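Local coordinates for ABC transporter sugar binding protein (Xanthomonas axonopodis pv. citri, PDB 3UOR), which probably binds maltose or a related sugar in the periplasm and hands it to the membrane components of an ABC importer, at residues 170-175 against 259-264; 175-180 against 236-241. All blocks are in the same frame, centred on the assembly; numbering follows the deposited sequence.

Contact 1: 170-175 against 259-264; sequences EQVMAA and YAFYLS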
loop_
_atom_site.group_PDB
_atom_site.type_symbol
_atom_site.label_atom_id
_atom_site.label_comp_id
_atom_site.label_asym_id
_atom_site.label_seq_id
_atom_site.Cartn_x
_atom_site.Cartn_y
_atom_site.Cartn_z
ATOM N N GLU A 170 -1.597 10.632 20.615
ATOM C CA GLU A 170 -1.728 12.074 20.851
ATOM C C GLU A 170 -0.882 12.541 22.047
ATOM O O GLU A 170 -0.163 13.547 21.964
ATOM C CB GLU A 170 -3.200 12.460 21.033
ATOM C CG GLU A 170 -4.033 12.144 19.799
ATOM C CD GLU A 170 -5.362 12.885 19.798
ATOM O OE1 GLU A 170 -5.849 13.256 20.883
ATOM O OE2 GLU A 170 -5.927 13.095 18.708
ATOM N N GLN A 171 -0.950 11.802 23.151
ATOM C CA GLN A 171 -0.155 12.135 24.336
ATOM C C GLN A 171 1.345 12.054 24.063
ATOM O O GLN A 171 2.090 12.926 24.476
ATOM C CB GLN A 171 -0.524 11.237 25.506
ATOM C CG GLN A 171 -1.935 11.453 25.968
ATOM C CD GLN A 171 -2.096 12.836 26.543
ATOM O OE1 GLN A 171 -1.263 13.287 27.332
ATOM N NE2 GLN A 171 -3.153 13.530 26.138
ATOM N N VAL A 172 1.790 11.013 23.361
ATOM C CA VAL A 172 3.214 10.902 23.019
ATOM C C VAL A 172 3.644 12.075 22.128
ATOM O O VAL A 172 4.687 12.696 22.340
ATOM C CB VAL A 172 3.535 9.581 22.288
ATOM C CG1 VAL A 172 4.944 9.635 21.730
ATOM C CG2 VAL A 172 3.359 8.379 23.233
ATOM N N MET A 173 2.835 12.388 21.124
ATOM C CA MET A 173 3.180 13.503 20.245
ATOM C C MET A 173 3.231 14.816 21.016
ATOM O O MET A 173 4.117 15.632 20.790
ATOM C CB MET A 173 2.241 13.599 19.034
ATOM C CG MET A 173 2.493 12.477 17.998
ATOM S SD MET A 173 1.457 12.647 16.533
ATOM C CE MET A 173 -0.194 12.421 17.215
ATOM N N ALA A 174 2.295 15.022 21.930
ATOM C CA ALA A 174 2.305 16.272 22.701
ATOM C C ALA A 174 3.567 16.285 23.560
ATOM O O ALA A 174 4.202 17.323 23.736
ATOM C CB ALA A 174 1.059 16.394 23.565
ATOM N N ALA A 175 3.959 15.113 24.057
ATOM C CA ALA A 175 5.122 15.034 24.937
ATOM C C ALA A 175 6.400 15.363 24.149
ATOM O O ALA A 175 7.302 16.040 24.648
ATOM C CB ALA A 175 5.214 13.655 25.610
ATOM N N TYR A 259 11.713 16.039 13.125
ATOM C CA TYR A 259 10.500 15.356 13.559
ATOM C C TYR A 259 10.875 13.963 14.034
ATOM O O TYR A 259 11.802 13.359 13.500
ATOM C CB TYR A 259 9.461 15.286 12.426
ATOM C CG TYR A 259 10.046 15.003 11.062
ATOM C CD1 TYR A 259 10.308 16.038 10.171
ATOM C CD2 TYR A 259 10.343 13.710 10.669
ATOM C CE1 TYR A 259 10.844 15.793 8.943
ATOM C CE2 TYR A 259 10.891 13.450 9.432
ATOM C CZ TYR A 259 11.140 14.497 8.574
ATOM O OH TYR A 259 11.671 14.253 7.330
ATOM N N ALA A 260 10.143 13.463 15.030
ATOM C CA ALA A 260 10.434 12.177 15.649
ATOM C C ALA A 260 9.863 10.969 14.893
ATOM O O ALA A 260 10.482 9.879 14.878
ATOM C CB ALA A 260 9.923 12.189 17.085
ATOM N N PHE A 261 8.676 11.152 14.299
ATOM C CA PHE A 261 8.005 10.094 13.528
ATOM C C PHE A 261 7.864 10.467 12.061
ATOM O O PHE A 261 7.691 11.641 11.697
ATOM C CB PHE A 261 6.580 9.804 14.041
ATOM C CG PHE A 261 6.491 9.455 15.502
ATOM C CD1 PHE A 261 7.576 8.929 16.186
ATOM C CD2 PHE A 261 5.289 9.626 16.186
ATOM C CE1 PHE A 261 7.470 8.586 17.525
ATOM C CE2 PHE A 261 5.178 9.293 17.522
ATOM C CZ PHE A 261 6.267 8.769 18.194
ATOM N N TYR A 262 7.874 9.440 11.225
ATOM C CA TYR A 262 7.627 9.583 9.806
ATOM C C TYR A 262 6.720 8.419 9.410
ATOM O O TYR A 262 7.081 7.253 9.582
ATOM C CB TYR A 262 8.953 9.561 9.047
ATOM C CG TYR A 262 8.851 9.654 7.541
ATOM C CD1 TYR A 262 8.015 10.573 6.928
ATOM C CD2 TYR A 262 9.646 8.857 6.731
ATOM C CE1 TYR A 262 7.942 10.667 5.543
ATOM C CE2 TYR A 262 9.586 8.942 5.332
ATOM C CZ TYR A 262 8.732 9.842 4.753
ATOM O OH TYR A 262 8.674 9.919 3.383
ATOM N N LEU A 263 5.528 8.741 8.917
ATOM C CA LEU A 263 4.564 7.730 8.528
ATOM C C LEU A 263 4.764 7.320 7.071
ATOM O O LEU A 263 4.369 8.048 6.168
ATOM C CB LEU A 263 3.153 8.260 8.745
ATOM C CG LEU A 263 2.053 7.234 9.018
ATOM C CD1 LEU A 263 0.773 7.944 9.381
ATOM C CD2 LEU A 263 1.867 6.332 7.792
ATOM N N SER A 264 5.348 6.145 6.827
ATOM C CA SER A 264 5.704 5.779 5.449
ATOM C C SER A 264 5.923 4.270 5.251
ATOM O O SER A 264 5.667 3.462 6.146
ATOM C CB SER A 264 6.964 6.557 5.022
ATOM O OG SER A 264 7.082 6.630 3.615
#
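V172 and M173, neighbours on the helix 170-175, both reach the outer end of the F261 ring on the strand 261-264, and this small, wholly apolar meeting is the entire contact. V172 comes first: its CG1 lies at the edge of the ring, close to the ring plane, 3.9 Å from F261 CZ. That branch stands anti to the backbone N (chi1 169°), and the two side chains run at about a right angle to each other. One residue on, M173 uses its CG, not its sulfur, to approach the neighbouring ring carbon, with M173 CG 4.2 Å from F261 CE2; a chi1 of -73° places that CG beside the backbone N, where it meets the ring. The backbones stay well apart, 8.7 Å between M173 CA and A260 CA, and the phenylalanine ring spans the gap. All three touching residues are buried. This is a helix laid against the sheet of an alpha/beta lobe, as in periplasmic binding proteins: strand 259-264 runs between the long strand 134-150, antiparallel to it, and the short parallel strand 187-188, whose I187 touches both M173 and F261, while M233 of helix 221-235 also packs on M173.

Contact 2: 175-180 against 236-241; sequences AIKRKV and QGWAPK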
loop_
_atom_site.group_PDB
_atom_site.type_symbol
_atom_site.label_atom_id
_atom_site.label_comp_id
_atom_site.label_asym_id
_atom_site.label_seq_id
_atom_site.Cartn_x
_atom_site.Cartn_y
_atom_site.Cartn_z
ATOM N N ALA A 175 3.959 15.113 24.057
ATOM C CA ALA A 175 5.122 15.034 24.937
ATOM C C ALA A 175 6.400 15.363 24.149
ATOM O O ALA A 175 7.302 16.040 24.648
ATOM C CB ALA A 175 5.214 13.655 25.610
ATOM N N ILE A 176 6.459 14.917 22.905
ATOM C CA ILE A 176 7.618 15.199 22.055
ATOM C C ILE A 176 7.654 16.678 21.699
ATOM O O ILE A 176 8.710 17.314 21.699
ATOM C CB ILE A 176 7.583 14.344 20.761
ATOM C CG1 ILE A 176 7.748 12.865 21.108
ATOM C CG2 ILE A 176 8.645 14.793 19.787
ATOM C CD1 ILE A 176 7.679 11.922 19.929
ATOM N N LYS A 177 6.482 17.228 21.412
ATOM C CA LYS A 177 6.385 18.619 21.016
ATOM C C LYS A 177 6.888 19.530 22.145
ATOM O O LYS A 177 7.649 20.466 21.898
ATOM C CB LYS A 177 4.953 18.965 20.610
ATOM C CG LYS A 177 4.761 20.420 20.135
ATOM C CD LYS A 177 5.428 20.671 18.789
ATOM C CE LYS A 177 5.175 22.101 18.344
ATOM N NZ LYS A 177 5.580 22.315 16.937
ATOM N N ARG A 178 6.488 19.250 23.384
ATOM C CA ARG A 178 7.039 19.993 24.522
ATOM C C ARG A 178 8.560 19.923 24.515
ATOM O O ARG A 178 9.231 20.927 24.666
ATOM C CB ARG A 178 6.518 19.449 25.853
ATOM C CG ARG A 178 5.042 19.706 26.077
ATOM C CD ARG A 178 4.657 19.473 27.528
ATOM N NE ARG A 178 4.793 18.081 27.948
ATOM C CZ ARG A 178 3.853 17.152 27.782
ATOM N NH1 ARG A 178 2.703 17.459 27.185
ATOM N NH2 ARG A 178 4.064 15.911 28.211
ATOM N N LYS A 179 9.105 18.730 24.334
ATOM C CA LYS A 179 10.552 18.561 24.337
ATOM C C LYS A 179 11.271 19.305 23.201
ATOM O O LYS A 179 12.305 19.926 23.432
ATOM C CB LYS A 179 10.920 17.082 24.302
ATOM C CG LYS A 179 11.797 16.648 25.450
ATOM C CD LYS A 179 11.120 16.910 26.775
ATOM C CE LYS A 179 12.027 16.519 27.924
ATOM N NZ LYS A 179 11.478 16.955 29.241
ATOM N N VAL A 180 10.739 19.242 21.982
ATOM C CA VAL A 180 11.483 19.727 20.812
ATOM C C VAL A 180 11.273 21.211 20.505
ATOM O O VAL A 180 12.101 21.832 19.836
ATOM C CB VAL A 180 11.226 18.876 19.531
ATOM C CG1 VAL A 180 11.725 17.455 19.728
ATOM C CG2 VAL A 180 9.751 18.891 19.135
ATOM N N GLN A 236 -2.478 21.127 16.150
ATOM C CA GLN A 236 -1.803 21.161 17.455
ATOM C C GLN A 236 -0.324 21.502 17.277
ATOM O O GLN A 236 0.378 21.763 18.243
ATOM C CB GLN A 236 -1.919 19.833 18.209
ATOM C CG GLN A 236 -3.323 19.375 18.488
ATOM C CD GLN A 236 -4.045 20.290 19.437
ATOM O OE1 GLN A 236 -3.422 21.056 20.173
ATOM N NE2 GLN A 236 -5.373 20.220 19.427
ATOM N N GLY A 237 0.150 21.495 16.038
ATOM C CA GLY A 237 1.554 21.733 15.773
ATOM C C GLY A 237 2.380 20.464 15.936
ATOM O O GLY A 237 3.607 20.538 16.073
ATOM N N TRP A 238 1.724 19.302 15.928
ATOM C CA TRP A 238 2.452 18.026 16.058
ATOM C C TRP A 238 3.081 17.666 14.716
ATOM O O TRP A 238 4.217 17.182 14.659
ATOM C CB TRP A 238 1.550 16.892 16.555
ATOM C CG TRP A 238 0.960 17.155 17.899
ATOM C CD1 TRP A 238 1.476 17.944 18.872
ATOM C CD2 TRP A 238 -0.262 16.616 18.419
ATOM N NE1 TRP A 238 0.658 17.935 19.975
ATOM C CE2 TRP A 238 -0.421 17.128 19.721
ATOM C CE3 TRP A 238 -1.230 15.740 17.917
ATOM C CZ2 TRP A 238 -1.521 16.808 20.524
ATOM C CZ3 TRP A 238 -2.326 15.427 18.710
ATOM C CH2 TRP A 238 -2.462 15.961 19.998
ATOM N N ALA A 239 2.335 17.935 13.646
ATOM C CA ALA A 239 2.786 17.710 12.285
ATOM C C ALA A 239 2.885 19.032 11.535
ATOM O O ALA A 239 1.930 19.795 11.527
ATOM C CB ALA A 239 1.811 16.827 11.574
ATOM N N PRO A 240 4.019 19.275 10.856
ATOM C CA PRO A 240 4.199 20.510 10.078
ATOM C C PRO A 240 3.257 20.554 8.887
ATOM O O PRO A 240 2.924 19.515 8.298
ATOM C CB PRO A 240 5.647 20.408 9.582
ATOM C CG PRO A 240 5.918 18.904 9.524
ATOM C CD PRO A 240 5.169 18.357 10.723
ATOM N N LYS A 241 2.839 21.761 8.524
ATOM C CA LYS A 241 1.941 21.947 7.396
ATOM C C LYS A 241 2.740 22.091 6.106
ATOM O O LYS A 241 2.869 23.189 5.567
ATOM C CB LYS A 241 1.043 23.171 7.635
ATOM C CG LYS A 241 0.052 22.965 8.771
ATOM C CD LYS A 241 -0.827 24.180 8.968
ATOM C CE LYS A 241 -1.797 23.948 10.111
ATOM N NZ LYS A 241 -2.642 25.148 10.424
#
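K177, on the last turns of helix 166-180, extends its side chain to the Schellman motif that ends helix 221-235, where G237 turns out of the helix with positive phi. The backbones come close here, with K177 CA 6.4 Å from W238 CA. Starting at the root, K177 CB points at the loop and rests 4.0 Å from W238 CD1, approaching the five-membered part of the indole obliquely. CG lies anti to the backbone N, and a bend at chi2 (70°) then swings the rest of the chain past the carbonyl oxygen of G237. K177 CD passes 3.3 Å from G237 O, and CE is similarly near, so the aliphatic stem runs alongside the very carbonyl that its ammonium grips. At the tip, K177 NZ donates a hydrogen bond to G237 O. The same ammonium also bonds to the carbonyl of R184 and makes a cation-pi contact with Y185, so one lysine ties the end of its helix to two separate pieces of backbone. Q236 CB sits 3.4 Å above the centre of one face of the W238 indole, while the backbone of W238 is bonded to A186 and I187. Together these contacts join the two helix ends at a partly buried margin of the lobe. The lysine bond spans 2.8 Å from K177 NZ to G237 O and meets the carbonyl at a C=O...N angle of 141°, with NZ tilted 15° from the carbonyl plane.

How the contacts relate
Both contacts draw on helix 166-180: contact 1 on 170-175, contact 2 on 175-180, with A175 common to the two and their centres about 7 Å apart. Along the chain contact 2 is nested within the loop that contact 1 closes. W238 connects them: its CE3 lies 3.5 Å from M173 CE and its NE1 3.6 Å from A174 CA. I176 of the 175-180 segment reaches back to segment 259-264, its CD1 3.6 Å from A260 CB. Contact 2 lies nearer the surface; the contact centres lie about 21 and 27 Å from the centre of the chain, on the same side of it.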